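Chinitase A (Streptomyces coelicolor, PDB 3EBV) probably acts as an endochitinase that cleaves chitin, this construct being the glycosyl hydrolase family 18 domain of a longer protein. Local coordinates at residues 49-54 with 62-67; 57-60 with 66-69; 9-14 with 21-26. One frame throughout, in Å; residues are numbered along the deposited sequence. Where two conformers were deposited one is given.

Contact 1. Residues 49-54 with 62-67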
ATOM      1  N   PHE A  49     -12.637 -12.486  -4.797  1.00 19.33           N
ATOM      2  CA  PHE A  49     -13.088 -11.526  -3.818  1.00 19.15           C
ATOM      3  C   PHE A  49     -14.535 -11.827  -3.440  1.00 19.80           C
ATOM      4  O   PHE A  49     -15.381 -12.019  -4.326  1.00 21.34           O
ATOM      5  CB  PHE A  49     -13.001 -10.114  -4.379  1.00 19.21           C
ATOM      6  CG  PHE A  49     -13.517  -9.062  -3.423  1.00 19.32           C
ATOM      7  CD1 PHE A  49     -12.827  -8.781  -2.240  1.00 19.46           C
ATOM      8  CD2 PHE A  49     -14.701  -8.380  -3.689  1.00 21.89           C
ATOM      9  CE1 PHE A  49     -13.312  -7.835  -1.358  1.00 20.08           C
ATOM     10  CE2 PHE A  49     -15.184  -7.429  -2.798  1.00 21.20           C
ATOM     11  CZ  PHE A  49     -14.486  -7.148  -1.648  1.00 19.95           C
ATOM     12  N   ASN A  50     -14.791 -11.845  -2.139  1.00 20.01           N
ATOM     13  CA  ASN A  50     -16.132 -12.096  -1.620  1.00 21.06           C
ATOM     14  C   ASN A  50     -16.449 -11.002  -0.604  1.00 19.72           C
ATOM     15  O   ASN A  50     -15.868 -11.019   0.500  1.00 18.74           O
ATOM     16  CB  ASN A  50     -16.157 -13.470  -0.942  1.00 22.94           C
ATOM     17  CG  ASN A  50     -15.946 -14.625  -1.935  1.00 26.10           C
ATOM     18  OD1 ASN A  50     -16.666 -14.733  -2.930  1.00 32.28           O
ATOM     19  ND2 ASN A  50     -14.964 -15.478  -1.666  1.00 30.05           N
ATOM     20  N   LEU A  51     -17.320 -10.073  -0.984  1.00 19.10           N
ATOM     21  CA  LEU A  51     -17.702  -9.001  -0.057  1.00 19.79           C
ATOM     22  C   LEU A  51     -18.247  -9.616   1.221  1.00 20.94           C
ATOM     23  O   LEU A  51     -19.122 -10.488   1.160  1.00 21.02           O
ATOM     24  CB  LEU A  51     -18.723  -8.054  -0.683  1.00 19.74           C
ATOM     25  CG  LEU A  51     -19.187  -6.854   0.153  1.00 19.90           C
ATOM     26  CD1 LEU A  51     -18.003  -5.858   0.428  1.00 19.87           C
ATOM     27  CD2 LEU A  51     -20.319  -6.138  -0.508  1.00 20.66           C
ATOM     28  N   ASP A  52     -17.735  -9.177   2.372  1.00 21.00           N
ATOM     29  CA  ASP A  52     -18.177  -9.680   3.680  1.00 21.74           C
ATOM     30  C   ASP A  52     -19.476  -8.984   4.115  1.00 22.36           C
ATOM     31  O   ASP A  52     -19.533  -8.302   5.140  1.00 21.32           O
ATOM     32  CB  ASP A  52     -17.051  -9.484   4.715  1.00 22.19           C
ATOM     33  CG  ASP A  52     -17.365 -10.097   6.075  1.00 25.47           C
ATOM     34  OD1 ASP A  52     -18.236 -11.002   6.152  1.00 26.73           O
ATOM     35  OD2 ASP A  52     -16.728  -9.672   7.066  1.00 25.87           O
ATOM     36  N   SER A  53     -20.533  -9.192   3.333  1.00 22.55           N
ATOM     37  CA  SER A  53     -21.824  -8.585   3.602  1.00 24.64           C
ATOM     38  C   SER A  53     -22.291  -8.766   5.046  1.00 26.31           C
ATOM     39  O   SER A  53     -22.668  -7.793   5.704  1.00 27.58           O
ATOM     40  CB  SER A  53     -22.836  -9.183   2.631  1.00 23.55           C
ATOM     41  OG  SER A  53     -22.559  -8.693   1.333  1.00 24.73           O
ATOM     42  N   ALA A  54     -22.233 -10.009   5.526  1.00 28.18           N
ATOM     43  CA  ALA A  54     -22.656 -10.356   6.889  1.00 29.60           C
ATOM     44  C   ALA A  54     -21.855  -9.609   7.961  1.00 29.71           C
ATOM     45  O   ALA A  54     -22.440  -8.991   8.858  1.00 31.84           O
ATOM     46  CB  ALA A  54     -22.554 -11.849   7.100  1.00 29.81           C
ATOM     47  N   ASP A  62     -24.243  -4.843  -4.720  1.00 23.99           N
ATOM     48  CA  ASP A  62     -24.679  -3.719  -5.536  1.00 24.40           C
ATOM     49  C   ASP A  62     -24.282  -2.352  -4.958  1.00 23.23           C
ATOM     50  O   ASP A  62     -23.861  -1.461  -5.693  1.00 23.11           O
ATOM     51  CB  ASP A  62     -26.193  -3.794  -5.791  1.00 26.12           C
ATOM     52  CG  ASP A  62     -26.562  -4.790  -6.899  1.00 30.00           C
ATOM     53  OD1 ASP A  62     -25.669  -5.394  -7.553  1.00 33.30           O
ATOM     54  OD2 ASP A  62     -27.779  -4.960  -7.116  1.00 34.58           O
ATOM     55  N   GLN A  63     -24.445  -2.189  -3.644  1.00 22.52           N
ATOM     56  CA  GLN A  63     -24.098  -0.929  -2.995  1.00 21.47           C
ATOM     57  C   GLN A  63     -22.568  -0.710  -3.005  1.00 20.05           C
ATOM     58  O   GLN A  63     -22.118   0.403  -3.256  1.00 19.94           O
ATOM     59  CB  GLN A  63     -24.646  -0.850  -1.574  1.00 22.95           C
ATOM     60  CG  GLN A  63     -24.498   0.520  -0.963  1.00 25.52           C
ATOM     61  CD  GLN A  63     -25.240   1.607  -1.749  1.00 30.06           C
ATOM     62  OE1 GLN A  63     -24.629   2.511  -2.344  1.00 30.76           O
ATOM     63  NE2 GLN A  63     -26.574   1.522  -1.744  1.00 30.82           N
ATOM     64  N   PHE A  64     -21.829  -1.780  -2.758  1.00 19.39           N
ATOM     65  CA  PHE A  64     -20.335  -1.734  -2.835  1.00 18.29           C
ATOM     66  C   PHE A  64     -19.892  -1.282  -4.239  1.00 18.70           C
ATOM     67  O   PHE A  64     -19.114  -0.305  -4.396  1.00 18.20           O
ATOM     68  CB  PHE A  64     -19.782  -3.110  -2.487  1.00 17.66           C
ATOM     69  CG  PHE A  64     -18.294  -3.236  -2.682  1.00 17.49           C
ATOM     70  CD1 PHE A  64     -17.422  -2.683  -1.733  1.00 17.82           C
ATOM     71  CD2 PHE A  64     -17.772  -3.883  -3.788  1.00 17.92           C
ATOM     72  CE1 PHE A  64     -16.031  -2.796  -1.886  1.00 16.98           C
ATOM     73  CE2 PHE A  64     -16.396  -3.994  -3.970  1.00 20.55           C
ATOM     74  CZ  PHE A  64     -15.518  -3.455  -2.993  1.00 18.93           C
ATOM     75  N   LYS A  65     -20.433  -1.934  -5.268  1.00 18.89           N
ATOM     76  CA  LYS A  65     -20.110  -1.536  -6.635  1.00 19.65           C
ATOM     77  C   LYS A  65     -20.449  -0.081  -6.924  1.00 19.51           C
ATOM     78  O   LYS A  65     -19.690   0.618  -7.604  1.00 20.22           O
ATOM     79  CB  LYS A  65     -20.771  -2.463  -7.671  1.00 20.67           C
ATOM     80  CG  LYS A  65     -20.233  -3.858  -7.693  1.00 22.11           C
ATOM     81  CD  LYS A  65     -20.895  -4.636  -8.828  1.00 25.53           C
ATOM     82  CE  LYS A  65     -20.454  -6.080  -8.849  1.00 28.90           C
ATOM     83  NZ  LYS A  65     -21.239  -6.875  -9.875  1.00 32.08           N
ATOM     84  N   ALA A  66     -21.608   0.375  -6.421  1.00 19.51           N
ATOM     85  CA  ALA A  66     -22.029   1.751  -6.608  1.00 19.76           C
ATOM     86  C   ALA A  66     -21.108   2.753  -5.899  1.00 19.03           C
ATOM     87  O   ALA A  66     -20.785   3.816  -6.432  1.00 20.33           O
ATOM     88  CB  ALA A  66     -23.501   1.933  -6.124  1.00 19.19           C
ATOM     89  N   ASP A  67     -20.704   2.374  -4.681  1.00 19.74           N
ATOM     90  CA  ASP A  67     -19.797   3.174  -3.870  1.00 18.81           C
ATOM     91  C   ASP A  67     -18.422   3.292  -4.563  1.00 17.83           C
ATOM     92  O   ASP A  67     -17.848   4.380  -4.596  1.00 17.92           O
ATOM     93  CB  ASP A  67     -19.610   2.518  -2.511  1.00 18.80           C
ATOM     94  CG  ASP A  67     -20.834   2.676  -1.582  1.00 20.12           C
ATOM     95  OD1 ASP A  67     -21.801   3.384  -1.961  1.00 21.19           O
ATOM     96  OD2 ASP A  67     -20.789   2.091  -0.481  1.00 20.23           O
TER
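Leu-51 and Phe-49, two apolar side chains from the loop ahead of helix 61-73, close on Phe-64 of that helix. The leucine fork takes hold of the ring at its root: CD2 rests 3.7 Å from Phe-64 CB, while CD1 comes over one face as a CH-pi contact, 4.3 Å from the ring centroid and 26° off the normal. Phe-64 carries its CG anti to the backbone N (chi1 173°), and its ring leaves the helix toward the loop, where Phe-49 approaches from the opposite direction. The two aromatic rings meet at their outer carbons, with Phe-49 CE2 3.8 Å from Phe-64 CE2. Their planes are inclined by 31° and their centroids lie 5.6 Å apart, an oblique pairing. Helix 94-111 closes in on both rings: Tyr-111 stands edge-to-face with Phe-49 and also touches Phe-64, and Val-107 packs on Phe-49.

This dense part is small, three side chains and 142 Å² of buried surface. Around it the contact gives way to solvent: Asn-50 and Ala-54 on the loop, and Asp-62 and Gln-63 early in the helix, are exposed. At the border the Lys-65 side chain passes Tyr-111 and its NZ forms a salt bridge with Glu-110. Such packing of a helix against its preceding connection, beside the next helix of the outer layer, belongs to the periphery of a TIM barrel, here the (beta/alpha)8 fold of family 18.

Contact 2. Residues 57-60 with 66-69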
ATOM      1  N   GLY A  57     -22.478  -5.537   8.327  1.00 25.45           N
ATOM      2  CA  GLY A  57     -23.813  -4.998   8.628  1.00 25.66           C
ATOM      3  C   GLY A  57     -24.771  -5.079   7.449  1.00 26.05           C
ATOM      4  O   GLY A  57     -25.674  -4.246   7.312  1.00 26.57           O
ATOM      5  N   GLY A  58     -24.574  -6.073   6.592  1.00 26.10           N
ATOM      6  CA  GLY A  58     -25.486  -6.321   5.477  1.00 26.09           C
ATOM      7  C   GLY A  58     -25.236  -5.490   4.228  1.00 26.67           C
ATOM      8  O   GLY A  58     -26.093  -5.385   3.362  1.00 28.05           O
ATOM      9  N   TYR A  59     -24.047  -4.895   4.136  1.00 25.72           N
ATOM     10  CA  TYR A  59     -23.610  -4.152   2.962  1.00 24.27           C
ATOM     11  C   TYR A  59     -23.692  -5.035   1.725  1.00 23.83           C
ATOM     12  O   TYR A  59     -23.105  -6.123   1.713  1.00 24.06           O
ATOM     13  CB  TYR A  59     -22.150  -3.765   3.232  1.00 23.04           C
ATOM     14  CG  TYR A  59     -21.477  -2.766   2.326  1.00 21.43           C
ATOM     15  CD1 TYR A  59     -22.181  -1.742   1.674  1.00 20.49           C
ATOM     16  CD2 TYR A  59     -20.081  -2.787   2.202  1.00 20.34           C
ATOM     17  CE1 TYR A  59     -21.510  -0.795   0.859  1.00 19.79           C
ATOM     18  CE2 TYR A  59     -19.420  -1.856   1.398  1.00 17.33           C
ATOM     19  CZ  TYR A  59     -20.108  -0.869   0.753  1.00 19.57           C
ATOM     20  OH  TYR A  59     -19.432   0.060   0.011  1.00 18.44           O
ATOM     21  N   THR A  60     -24.411  -4.589   0.698  1.00 23.33           N
ATOM     22  CA  THR A  60     -24.666  -5.451  -0.459  1.00 23.85           C
ATOM     23  C   THR A  60     -23.622  -5.256  -1.569  1.00 23.39           C
ATOM     24  O   THR A  60     -23.012  -4.172  -1.681  1.00 22.85           O
ATOM     25  CB  THR A  60     -26.057  -5.202  -1.083  1.00 23.95           C
ATOM     26  OG1 THR A  60     -26.086  -3.905  -1.686  1.00 24.02           O
ATOM     27  CG2 THR A  60     -27.172  -5.316  -0.002  1.00 25.93           C
ATOM     28  N   ALA A  66     -21.608   0.375  -6.421  1.00 19.51           N
ATOM     29  CA  ALA A  66     -22.029   1.751  -6.608  1.00 19.76           C
ATOM     30  C   ALA A  66     -21.108   2.753  -5.899  1.00 19.03           C
ATOM     31  O   ALA A  66     -20.785   3.816  -6.432  1.00 20.33           O
ATOM     32  CB  ALA A  66     -23.501   1.933  -6.124  1.00 19.19           C
ATOM     33  N   ASP A  67     -20.704   2.374  -4.681  1.00 19.74           N
ATOM     34  CA  ASP A  67     -19.797   3.174  -3.870  1.00 18.81           C
ATOM     35  C   ASP A  67     -18.422   3.292  -4.563  1.00 17.83           C
ATOM     36  O   ASP A  67     -17.848   4.380  -4.596  1.00 17.92           O
ATOM     37  CB  ASP A  67     -19.610   2.518  -2.511  1.00 18.80           C
ATOM     38  CG  ASP A  67     -20.834   2.676  -1.582  1.00 20.12           C
ATOM     39  OD1 ASP A  67     -21.801   3.384  -1.961  1.00 21.19           O
ATOM     40  OD2 ASP A  67     -20.789   2.091  -0.481  1.00 20.23           O
ATOM     41  N   VAL A  68     -17.933   2.175  -5.112  1.00 17.33           N
ATOM     42  CA  VAL A  68     -16.690   2.212  -5.901  1.00 17.81           C
ATOM     43  C   VAL A  68     -16.800   3.200  -7.081  1.00 18.06           C
ATOM     44  O   VAL A  68     -15.923   4.051  -7.273  1.00 18.67           O
ATOM     45  CB  VAL A  68     -16.262   0.811  -6.332  1.00 16.47           C
ATOM     46  CG1 VAL A  68     -15.099   0.878  -7.343  1.00 17.31           C
ATOM     47  CG2 VAL A  68     -15.872  -0.052  -5.109  1.00 18.43           C
ATOM     48  N   ARG A  69     -17.896   3.104  -7.838  1.00 19.15           N
ATOM     49  CA  ARG A  69     -18.112   4.002  -8.975  0.70 20.48           C
ATOM     50  C   ARG A  69     -18.153   5.456  -8.535  1.00 18.85           C
ATOM     51  O   ARG A  69     -17.578   6.332  -9.200  1.00 19.06           O
ATOM     52  CB  ARG A  69     -19.412   3.652  -9.727  0.70 20.24           C
ATOM     53  CG  ARG A  69     -19.416   2.282 -10.329  0.70 23.30           C
ATOM     54  CD  ARG A  69     -20.632   2.072 -11.277  0.70 24.19           C
ATOM     55  NE  ARG A  69     -21.871   2.681 -10.775  0.70 29.60           N
ATOM     56  CZ  ARG A  69     -22.853   2.044 -10.122  0.70 30.61           C
ATOM     57  NH1 ARG A  69     -23.917   2.740  -9.725  0.70 31.32           N
ATOM     58  NH2 ARG A  69     -22.787   0.733  -9.866  0.70 28.24           N
TER
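A single short hydrogen bond between two buried side chains, Tyr-59 and Asp-67, makes this contact; it joins the loop entering helix 61-73 to the second turn of the same helix, in the outer layer of the barrel. Tyr-59 OH donates to Asp-67 OD2 across only 2.5 Å, a very short bond. The side chains approach from opposite directions, and the carboxylate oxygen meets the phenol at its edge, near the ring plane, on the CE1 side: OD2 of Asp-67 is 3.3 Å from Tyr-59 CE1. Ring and carboxylate planes are turned 31° from each other. With CG anti to the backbone N (chi1 -169°), the ring of Tyr-59 reaches along the helix toward Asp-67, and the hydroxyl, also close to Phe-64 CA, ends beside an aspartate a full turn beyond Gln-63.

Thr-60, the next residue, is the N-cap of the helix, and its OG1 accepts a hydrogen bond from the backbone N of Gln-63. The helix thus has its first turn capped by one residue and its second turn tied by the neighbour of that cap. In the barrel it is the helix of a beta-alpha-beta crossover, connecting the adjacent parallel strands 32-40 and 77-84.

The backbone O of Tyr-59 is hydrogen-bonded to Ser-53 OG. The phenol oxygen has a second bond, from the backbone N of Ile-23 in an earlier loop. Accepting from an amide probably makes the hydroxyl a stronger donor, consistent with the shortness of the bond to Asp-67. Side chains of Ile-23 and Ser-24 lie against Asp-67, and Lys-22 touches both partners, so the pair is covered by the loop after the first barrel strand.

Contact 3. Residues 9-14 with 21-26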
ATOM      1  N   GLY A   9      -5.162   4.358   1.545  1.00 11.02           N
ATOM      2  CA  GLY A   9      -5.712   3.761   2.782  1.00 11.47           C
ATOM      3  C   GLY A   9      -6.293   2.400   2.541  1.00  9.97           C
ATOM      4  O   GLY A   9      -6.917   2.178   1.497  1.00 10.85           O
ATOM      5  N   TYR A  10      -6.033   1.479   3.462  1.00 10.84           N
ATOM      6  CA  TYR A  10      -6.630   0.128   3.378  1.00  9.96           C
ATOM      7  C   TYR A  10      -8.017   0.127   3.982  1.00 11.10           C
ATOM      8  O   TYR A  10      -8.153   0.517   5.139  1.00 11.53           O
ATOM      9  CB  TYR A  10      -5.751  -0.894   4.097  1.00 10.96           C
ATOM     10  CG  TYR A  10      -4.527  -1.238   3.280  1.00 10.16           C
ATOM     11  CD1 TYR A  10      -4.530  -2.373   2.466  1.00 11.33           C
ATOM     12  CD2 TYR A  10      -3.387  -0.410   3.282  1.00 11.20           C
ATOM     13  CE1 TYR A  10      -3.418  -2.703   1.657  1.00 10.76           C
ATOM     14  CE2 TYR A  10      -2.283  -0.741   2.473  1.00 12.36           C
ATOM     15  CZ  TYR A  10      -2.315  -1.868   1.678  1.00 12.13           C
ATOM     16  OH  TYR A  10      -1.224  -2.152   0.889  1.00 11.92           O
ATOM     17  N   TRP A  11      -9.003  -0.322   3.183  1.00 11.12           N
ATOM     18  CA  TRP A  11     -10.395  -0.476   3.691  1.00 11.65           C
ATOM     19  C   TRP A  11     -10.626  -1.943   3.961  1.00 11.26           C
ATOM     20  O   TRP A  11     -10.380  -2.787   3.090  1.00 12.16           O
ATOM     21  CB  TRP A  11     -11.339   0.034   2.621  1.00 12.36           C
ATOM     22  CG  TRP A  11     -12.798  -0.214   2.922  1.00 12.10           C
ATOM     23  CD1 TRP A  11     -13.601   0.584   3.668  1.00 13.13           C
ATOM     24  CD2 TRP A  11     -13.596  -1.338   2.494  1.00 13.30           C
ATOM     25  NE1 TRP A  11     -14.883   0.028   3.747  1.00 14.16           N
ATOM     26  CE2 TRP A  11     -14.899  -1.137   3.038  1.00 14.18           C
ATOM     27  CE3 TRP A  11     -13.343  -2.494   1.749  1.00 15.01           C
ATOM     28  CZ2 TRP A  11     -15.960  -2.033   2.803  1.00 14.54           C
ATOM     29  CZ3 TRP A  11     -14.400  -3.408   1.532  1.00 13.90           C
ATOM     30  CH2 TRP A  11     -15.687  -3.154   2.060  1.00 14.65           C
ATOM     31  N   GLN A  12     -11.075  -2.263   5.185  1.00 11.64           N
ATOM     32  CA  GLN A  12     -11.245  -3.671   5.596  1.00 11.63           C
ATOM     33  C   GLN A  12     -12.511  -4.355   5.094  1.00 13.28           C
ATOM     34  O   GLN A  12     -13.619  -3.923   5.421  1.00 14.20           O
ATOM     35  CB  GLN A  12     -11.251  -3.794   7.102  1.00 11.96           C
ATOM     36  CG  GLN A  12      -9.934  -3.261   7.755  1.00 11.38           C
ATOM     37  CD  GLN A  12     -10.038  -3.094   9.275  1.00 13.68           C
ATOM     38  OE1 GLN A  12      -9.124  -2.592   9.910  1.00 12.86           O
ATOM     39  NE2 GLN A  12     -11.146  -3.593   9.889  1.00 13.65           N
ATOM     40  N   ASN A  13     -12.329  -5.441   4.368  1.00 13.98           N
ATOM     41  CA  ASN A  13     -13.468  -6.332   4.016  1.00 14.35           C
ATOM     42  C   ASN A  13     -13.698  -7.360   5.104  1.00 15.47           C
ATOM     43  O   ASN A  13     -13.853  -8.547   4.811  1.00 17.22           O
ATOM     44  CB  ASN A  13     -13.162  -7.025   2.670  1.00 14.02           C
ATOM     45  CG  ASN A  13     -14.330  -7.887   2.184  1.00 15.87           C
ATOM     46  OD1 ASN A  13     -15.471  -7.468   2.292  1.00 15.93           O
ATOM     47  ND2 ASN A  13     -14.027  -9.061   1.643  1.00 19.51           N
ATOM     48  N   PHE A  14     -13.718  -6.909   6.356  1.00 14.69           N
ATOM     49  CA  PHE A  14     -13.856  -7.816   7.499  1.00 14.39           C
ATOM     50  C   PHE A  14     -13.974  -6.955   8.731  1.00 16.26           C
ATOM     51  O   PHE A  14     -13.616  -5.773   8.714  1.00 15.15           O
ATOM     52  CB  PHE A  14     -12.674  -8.806   7.618  1.00 15.53           C
ATOM     53  CG  PHE A  14     -11.315  -8.127   7.717  1.00 13.92           C
ATOM     54  CD1 PHE A  14     -10.798  -7.783   8.959  1.00 16.91           C
ATOM     55  CD2 PHE A  14     -10.583  -7.860   6.568  1.00 15.98           C
ATOM     56  CE1 PHE A  14      -9.564  -7.130   9.064  1.00 14.24           C
ATOM     57  CE2 PHE A  14      -9.332  -7.234   6.669  1.00 14.64           C
ATOM     58  CZ  PHE A  14      -8.833  -6.867   7.909  1.00 14.23           C
ATOM     59  N   GLN A  21     -17.044   0.256   8.081  1.00 13.87           N
ATOM     60  CA  GLN A  21     -17.279   1.284   7.088  1.00 13.46           C
ATOM     61  C   GLN A  21     -17.760   0.700   5.774  1.00 14.87           C
ATOM     62  O   GLN A  21     -17.280  -0.363   5.364  1.00 14.83           O
ATOM     63  CB  GLN A  21     -15.983   2.078   6.762  1.00 14.13           C
ATOM     64  CG  GLN A  21     -15.393   2.857   7.935  1.00 13.61           C
ATOM     65  CD  GLN A  21     -14.173   3.645   7.521  1.00 14.07           C
ATOM     66  OE1 GLN A  21     -13.232   3.073   6.953  1.00 15.51           O
ATOM     67  NE2 GLN A  21     -14.149   4.947   7.831  1.00 13.51           N
ATOM     68  N   LYS A  22     -18.665   1.420   5.112  1.00 15.09           N
ATOM     69  CA  LYS A  22     -18.884   1.215   3.673  1.00 16.19           C
ATOM     70  C   LYS A  22     -17.761   1.940   2.938  1.00 14.68           C
ATOM     71  O   LYS A  22     -17.090   2.812   3.513  1.00 14.62           O
ATOM     72  CB  LYS A  22     -20.245   1.768   3.234  1.00 18.19           C
ATOM     73  CG  LYS A  22     -21.396   1.044   3.933  1.00 22.46           C
ATOM     74  CD  LYS A  22     -22.737   1.658   3.581  1.00 26.95           C
ATOM     75  CE  LYS A  22     -23.861   0.861   4.224  1.00 34.02           C
ATOM     76  NZ  LYS A  22     -25.213   1.499   4.095  1.00 37.21           N
ATOM     77  N   ILE A  23     -17.561   1.614   1.667  1.00 14.54           N
ATOM     78  CA  ILE A  23     -16.615   2.401   0.872  1.00 14.35           C
ATOM     79  C   ILE A  23     -16.995   3.887   0.900  1.00 14.59           C
ATOM     80  O   ILE A  23     -16.130   4.751   0.915  1.00 14.94           O
ATOM     81  CB  ILE A  23     -16.542   1.851  -0.592  1.00 14.17           C
ATOM     82  CG1 ILE A  23     -15.811   0.489  -0.610  1.00 15.13           C
ATOM     83  CG2 ILE A  23     -15.955   2.892  -1.574  1.00 14.70           C
ATOM     84  CD1 ILE A  23     -14.245   0.587  -0.408  1.00 15.44           C
ATOM     85  N   SER A  24     -18.292   4.204   0.879  1.00 15.46           N
ATOM     86  CA  SER A  24     -18.754   5.602   0.864  1.00 15.77           C
ATOM     87  C   SER A  24     -18.414   6.343   2.163  1.00 15.76           C
ATOM     88  O   SER A  24     -18.441   7.581   2.180  1.00 16.87           O
ATOM     89  CB  SER A  24     -20.272   5.646   0.671  1.00 17.24           C
ATOM     90  OG  SER A  24     -20.908   4.883   1.692  1.00 19.48           O
ATOM     91  N   ASP A  25     -18.079   5.612   3.234  1.00 15.11           N
ATOM     92  CA  ASP A  25     -17.689   6.265   4.484  1.00 15.18           C
ATOM     93  C   ASP A  25     -16.217   6.688   4.526  1.00 14.40           C
ATOM     94  O   ASP A  25     -15.794   7.413   5.423  1.00 15.02           O
ATOM     95  CB  ASP A  25     -17.906   5.345   5.686  1.00 14.89           C
ATOM     96  CG  ASP A  25     -19.371   5.028   5.936  1.00 17.96           C
ATOM     97  OD1 ASP A  25     -20.190   5.977   5.868  1.00 18.64           O
ATOM     98  OD2 ASP A  25     -19.635   3.845   6.240  1.00 19.79           O
ATOM     99  N   VAL A  26     -15.413   6.161   3.599  1.00 13.47           N
ATOM    100  CA  VAL A  26     -13.976   6.455   3.623  1.00 12.86           C
ATOM    101  C   VAL A  26     -13.729   7.956   3.424  1.00 12.70           C
ATOM    102  O   VAL A  26     -14.256   8.550   2.487  1.00 12.69           O
ATOM    103  CB  VAL A  26     -13.229   5.639   2.544  1.00 12.02           C
ATOM    104  CG1 VAL A  26     -11.752   6.111   2.425  1.00 13.75           C
ATOM    105  CG2 VAL A  26     -13.327   4.133   2.877  1.00 11.89           C
TER
HETATM  106  O   HOH W   1     -15.145  -1.881   6.470  1.00 12.70           O
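The indole of Trp-11 is covered on opposite faces by Ile-23 CD1 and by water 1, and its edge meets the backbone of Gln-21. The methyl sits over the five-membered ring, 3.7 Å from its centroid and 19° off the normal. Ile-23 crosses the indole at about a right angle, and both its torsions near -70° bring CD1 down onto the ring. Val-26 adds CG2 obliquely, 3.6 Å from Trp-11 CD1.

At the edge, Trp-11 NE1 donates to Gln-21 O over 2.9 Å, a bent bond (135° at the hydrogen) whose donor stands well above the carbonyl plane. Water 1 donates to the same oxygen and to Gln-12 O, so Gln-21 O accepts two bonds. Strand 6-12 is the first parallel strand of the TIM barrel; Trp-11 projects to its outer side, whereas the OH of the neighbouring Tyr-10 is hydrogen-bonded to Asp-117 OD2 of strand 115-120.

The loop has its own brace: Lys-22 N, just before the 3-10 segment 23-25, donates to OD2 of Asp-25 at its end, over 2.8 Å. Gln-21 OE1 is hydrogen-bonded to Thr-273 OG1, and Ile-23 also packs on Phe-64 and Lys-71 of helix 61-73.

From the N terminus, contact 3 closes first, folding the loop that leaves strand 6-12 back onto that strand. The chain then runs through strands 32-40 and 47-48 before contact 1 opens. Contact 2 opens within the span of contact 1 and ends two residues beyond it, so the two overlap without either enclosing the other; both finish on helix 61-73 and share Ala-66 and Asp-67. Contact 3 is separate in sequence but lies about 10 Å, centre to centre, from each. The side chain of Asn-13, just past the first strand, hydrogen-bonds the backbone of Asn-50 and Asp-52, and the 21-26 loop borders the helix, tying the end of the first barrel strand to the next strand-to-helix connection.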